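PDB 6HUN: ribulose bisphosphate carboxylase from Hyperthermus butylicus DSM 5456, which probably catalyses the magnesium-dependent addition of carbon dioxide and water to ribulose 1,5-bisphosphate, yielding two molecules of 3-phosphoglycerate, within an archaeal pathway of AMP degradation. Local coordinates for residues 125-128 against 134-137; 46-51 against 305-310. All coordinates share one frame; numbering follows the deposited sequence.

Contact 1 (125-128 against 134-137); sequences NIFG and GLRV
With CG anti to the backbone N (chi1 177°) and chi2 at 66°, L135 presents its CD2 methyl to I126, while F127, with CG anti to its own carbonyl carbon (chi1 -77°), swings its ring over to the strand. The tightest meeting is between L135 CD2 and I126 CG1, at 3.5 Å, closer than usual for two carbons. That methyl also lies 3.6 Å from I126 CD1 and 3.7 Å from I126 CB, so it sits against the length of the isoleucine branch, the two side chains crossing at about a right angle. The F127 ring turns its edge to the L135 carbonyl: CE1 approaches L135 O to 3.3 Å, with the oxygen in the ring plane. Farther along the ring, F127 CZ meets V137 CG2 at 3.8 Å.

This is a 3-10 turn packed on a strand of the mixed sheet in the RuBisCO N-terminal domain, after helix 115-122. All four touching residues are buried. F45 of the neighbouring strand touches I126, L135 and V137, and I62 of helix 55-65 touches I126 and L135. The H308 ring packs edge-to-face with F127, whose backbone O accepts a hydrogen bond from R304 NH1 of the second subunit, placing the turn at the dimer interface. With an alanine here instead of F127, a gap would probably open between V137 CG2 and H308, and L135 O would lose the aromatic edge beside it.

Contact 2 (46-51 against 305-310); sequences RVTPAQ and NPKHGV
A type I beta turn from N305 to H308, carrying an Asx turn, brings the catalytic domain's polypeptide against strand 41-49 of the N-terminal domain at the protein surface. The Asx turn is defined by K307 N donating to N305 OD1 over 2.9 Å (N-H...O angle 160°), from above the carbonyl plane and not along a lone pair. Across the contact, R46 runs extended from CG to NE, which lays its CD 3.4 Å from P306 O and its guanidinium under K307. K307 CD lies over one face of that guanidinium, 3.5 Å above its plane and displaced toward the NE and NH2 side. The lysine chain, bent at chi2, chi3 and chi4, brings NZ round to donate to T48 OG1 at 2.7 Å.

R46 NE and K307 NZ remain 5.2 Å apart; this proximity of like charges is probably eased by D96, whose OD2 forms a salt bridge with R46 NH2 and which also touches K307. S98 OG is hydrogen-bonded to R46 NE, fixing the guanidinium further. Two waters complete the junction. Water 1, in the guanidinium plane, accepts from R46 NH1 and donates to P306 O at 2.6 Å. Water 2 donates to both R46 O and K307 O, linking the two backbones. It also accepts from T48 OG1 over 2.8 Å, so the T48 hydroxyl donates to this water while its oxygen accepts from K307 NZ.

How the contacts relate
From the N terminus, strand 41-49 supplies the first half of contact 2. The chain then passes through helix 55-65, two further sheet strands and helix 115-122 before contact 1 closes a short loop, five residues separating its segments. Contact 2 closes only after much of the barrel has been traversed, 253 residues lying between its segments, so contact 1 nests inside it. Their centres are 7 Å apart. Strand 132-141 lies between strands 41-49 and 309-310 in the mixed sheet: R136 O is 2.7 Å from R46 N, and L135 O is 2.8 Å from G309 N, both probable hydrogen bonds. Catalytic-domain strand 309-310 thus extends the N-terminal sheet, and both contacts touch the second subunit.

Contact 1 (125-128 against 134-137)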
loop_
_atom_site.group_PDB
_atom_site.type_symbol
_atom_site.label_atom_id
_atom_site.label_comp_id
_atom_site.label_asym_id
_atom_site.label_seq_id
_atom_site.Cartn_x
_atom_site.Cartn_y
_atom_site.Cartn_z
ATOM N N ASN A 125 -6.310 11.161 -0.778
ATOM C CA ASN A 125 -7.212 11.591 0.289
ATOM C C ASN A 125 -8.687 11.439 -0.063
ATOM O O ASN A 125 -9.549 11.561 0.844
ATOM C CB ASN A 125 -6.973 13.083 0.585
ATOM C CG ASN A 125 -5.730 13.336 1.399
ATOM O OD1 ASN A 125 -5.163 12.420 1.986
ATOM N ND2 ASN A 125 -5.299 14.606 1.445
ATOM N N ILE A 126 -9.003 11.362 -1.357
ATOM C CA ILE A 126 -10.419 11.308 -1.740
ATOM C C ILE A 126 -11.151 10.159 -1.052
ATOM O O ILE A 126 -12.349 10.251 -0.802
ATOM C CB ILE A 126 -10.575 11.235 -3.268
ATOM C CG1 ILE A 126 -9.754 10.075 -3.892
ATOM C CG2 ILE A 126 -10.297 12.671 -3.901
ATOM C CD1 ILE A 126 -10.041 10.093 -5.470
ATOM N N PHE A 127 -10.438 9.100 -0.651
ATOM C CA PHE A 127 -11.136 7.966 -0.063
ATOM C C PHE A 127 -11.681 8.281 1.314
ATOM O O PHE A 127 -12.582 7.574 1.795
ATOM C CB PHE A 127 -10.189 6.789 0.138
ATOM C CG PHE A 127 -9.854 6.025 -1.112
ATOM C CD1 PHE A 127 -10.855 5.297 -1.814
ATOM C CD2 PHE A 127 -8.540 6.056 -1.593
ATOM C CE1 PHE A 127 -10.531 4.573 -2.954
ATOM C CE2 PHE A 127 -8.189 5.351 -2.753
ATOM C CZ PHE A 127 -9.223 4.568 -3.427
ATOM N N GLY A 128 -11.062 9.245 2.027
ATOM C CA GLY A 128 -11.535 9.535 3.377
ATOM C C GLY A 128 -12.380 10.785 3.523
ATOM O O GLY A 128 -12.618 11.230 4.647
ATOM N N GLY A 134 -18.816 5.950 0.022
ATOM C CA GLY A 134 -17.977 4.941 -0.636
ATOM C C GLY A 134 -17.378 5.514 -1.902
ATOM O O GLY A 134 -18.030 6.301 -2.608
ATOM N N LEU A 135 -16.127 5.133 -2.215
ATOM C CA LEU A 135 -15.451 5.629 -3.418
ATOM C C LEU A 135 -14.648 4.434 -3.922
ATOM O O LEU A 135 -13.759 3.924 -3.200
ATOM C CB LEU A 135 -14.553 6.834 -3.054
ATOM C CG LEU A 135 -13.787 7.298 -4.306
ATOM C CD1 LEU A 135 -14.801 7.856 -5.328
ATOM C CD2 LEU A 135 -12.798 8.352 -3.852
ATOM N N ARG A 136 -15.025 3.915 -5.085
ATOM C CA ARG A 136 -14.227 2.886 -5.738
ATOM C C ARG A 136 -13.594 3.412 -7.023
ATOM O O ARG A 136 -14.278 3.979 -7.895
ATOM C CB ARG A 136 -15.040 1.645 -6.087
ATOM C CG ARG A 136 -14.081 0.493 -6.022
ATOM C CD ARG A 136 -14.294 -0.511 -6.880
ATOM N NE ARG A 136 -13.779 -1.745 -6.342
ATOM C CZ ARG A 136 -13.825 -2.845 -7.059
ATOM N NH1 ARG A 136 -13.480 -3.988 -6.545
ATOM N NH2 ARG A 136 -14.348 -2.735 -8.271
ATOM N N VAL A 137 -12.300 3.248 -7.146
ATOM C CA VAL A 137 -11.641 3.684 -8.387
ATOM C C VAL A 137 -11.680 2.488 -9.316
ATOM O O VAL A 137 -11.037 1.472 -9.037
ATOM C CB VAL A 137 -10.198 4.170 -8.161
ATOM C CG1 VAL A 137 -9.735 4.816 -9.490
ATOM C CG2 VAL A 137 -10.193 5.233 -7.051
#

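Contact 2 (46-51 against 305-310)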
loop_
_atom_site.group_PDB
_atom_site.type_symbol
_atom_site.label_atom_id
_atom_site.label_comp_id
_atom_site.label_asym_id
_atom_site.label_seq_id
_atom_site.Cartn_x
_atom_site.Cartn_y
_atom_site.Cartn_z
ATOM N N ARG A 46 -16.665 4.922 -8.864
ATOM C CA ARG A 46 -18.009 4.563 -8.417
ATOM C C ARG A 46 -18.245 5.243 -7.065
ATOM O O ARG A 46 -17.547 4.940 -6.092
ATOM C CB ARG A 46 -18.142 3.042 -8.321
ATOM C CG ARG A 46 -19.555 2.665 -7.831
ATOM C CD ARG A 46 -19.698 1.102 -7.817
ATOM N NE ARG A 46 -21.094 0.712 -7.572
ATOM C CZ ARG A 46 -21.533 -0.535 -7.742
ATOM N NH1 ARG A 46 -20.688 -1.485 -8.147
ATOM N NH2 ARG A 46 -22.830 -0.830 -7.530
ATOM N N VAL A 47 -19.175 6.190 -7.022
ATOM C CA VAL A 47 -19.282 7.162 -5.928
ATOM C C VAL A 47 -20.612 6.940 -5.245
ATOM O O VAL A 47 -21.669 6.978 -5.904
ATOM C CB VAL A 47 -19.198 8.619 -6.435
ATOM C CG1 VAL A 47 -19.273 9.630 -5.283
ATOM C CG2 VAL A 47 -17.928 8.828 -7.333
ATOM N N THR A 48 -20.559 6.731 -3.939
ATOM C CA THR A 48 -21.723 6.714 -3.063
ATOM C C THR A 48 -21.670 7.955 -2.169
ATOM O O THR A 48 -20.904 7.988 -1.178
ATOM C CB THR A 48 -21.775 5.445 -2.219
ATOM O OG1 THR A 48 -21.750 4.289 -3.067
ATOM C CG2 THR A 48 -23.057 5.436 -1.365
ATOM N N PRO A 49 -22.418 8.991 -2.489
ATOM C CA PRO A 49 -22.371 10.210 -1.668
ATOM C C PRO A 49 -22.885 9.919 -0.282
ATOM O O PRO A 49 -23.744 9.058 -0.080
ATOM C CB PRO A 49 -23.290 11.177 -2.420
ATOM C CG PRO A 49 -23.497 10.533 -3.789
ATOM C CD PRO A 49 -23.426 9.079 -3.571
ATOM N N ALA A 50 -22.364 10.660 0.684
ATOM C CA ALA A 50 -22.837 10.553 2.050
ATOM C C ALA A 50 -24.269 11.067 2.134
ATOM O O ALA A 50 -24.797 11.663 1.186
ATOM C CB ALA A 50 -21.925 11.350 2.998
ATOM N N GLN A 51 -24.898 10.857 3.281
ATOM C CA GLN A 51 -26.281 11.325 3.416
ATOM C C GLN A 51 -26.346 12.832 3.236
ATOM O O GLN A 51 -25.617 13.577 3.889
ATOM C CB GLN A 51 -26.873 10.967 4.775
ATOM C CG GLN A 51 -28.426 11.089 4.811
ATOM C CD GLN A 51 -29.091 10.467 3.570
ATOM O OE1 GLN A 51 -29.600 9.352 3.653
ATOM N NE2 GLN A 51 -29.156 11.207 2.445
ATOM N N ASN A 305 -14.386 -4.889 -1.989
ATOM C CA ASN A 305 -15.676 -4.233 -1.766
ATOM C C ASN A 305 -16.055 -3.524 -3.055
ATOM O O ASN A 305 -15.358 -2.589 -3.462
ATOM C CB ASN A 305 -15.500 -3.215 -0.623
ATOM C CG ASN A 305 -16.756 -2.545 -0.243
ATOM O OD1 ASN A 305 -17.757 -2.535 -1.003
ATOM N ND2 ASN A 305 -16.746 -1.956 0.974
ATOM N N PRO A 306 -17.114 -3.925 -3.753
ATOM C CA PRO A 306 -17.417 -3.237 -5.018
ATOM C C PRO A 306 -17.776 -1.765 -4.836
ATOM O O PRO A 306 -17.945 -1.048 -5.866
ATOM C CB PRO A 306 -18.656 -3.986 -5.567
ATOM C CG PRO A 306 -18.984 -5.052 -4.593
ATOM C CD PRO A 306 -18.236 -4.780 -3.311
ATOM N N LYS A 307 -18.018 -1.321 -3.601
ATOM C CA LYS A 307 -18.437 0.046 -3.378
ATOM C C LYS A 307 -17.312 0.947 -2.857
ATOM O O LYS A 307 -17.556 2.176 -2.687
ATOM C CB LYS A 307 -19.594 0.085 -2.359
ATOM C CG LYS A 307 -20.907 -0.599 -2.742
ATOM C CD LYS A 307 -21.449 0.046 -3.999
ATOM C CE LYS A 307 -22.738 0.657 -3.752
ATOM N NZ LYS A 307 -22.800 1.806 -2.771
ATOM N N HIS A 308 -16.154 0.380 -2.553
ATOM C CA HIS A 308 -15.086 1.211 -1.944
ATOM C C HIS A 308 -13.733 0.596 -2.122
ATOM O O HIS A 308 -13.504 -0.549 -1.723
ATOM C CB HIS A 308 -15.345 1.403 -0.452
ATOM C CG HIS A 308 -14.430 2.433 0.164
ATOM N ND1 HIS A 308 -14.682 3.782 0.055
ATOM C CD2 HIS A 308 -13.294 2.300 0.920
ATOM C CE1 HIS A 308 -13.757 4.451 0.754
ATOM N NE2 HIS A 308 -12.894 3.580 1.261
ATOM N N GLY A 309 -12.778 1.359 -2.666
ATOM C CA GLY A 309 -11.437 0.768 -2.740
ATOM C C GLY A 309 -10.925 0.966 -4.160
ATOM O O GLY A 309 -11.209 1.995 -4.779
ATOM N N VAL A 310 -10.168 0.003 -4.651
ATOM C CA VAL A 310 -9.563 0.069 -6.003
ATOM C C VAL A 310 -9.880 -1.261 -6.686
ATOM O O VAL A 310 -9.733 -2.318 -6.067
ATOM C CB VAL A 310 -8.039 0.227 -5.940
ATOM C CG1 VAL A 310 -7.491 0.434 -7.418
ATOM C CG2 VAL A 310 -7.634 1.470 -5.032
HETATM O O HOH W 1 -17.763 -1.575 -8.418
HETATM O O HOH W 2 -19.236 3.604 -4.182
#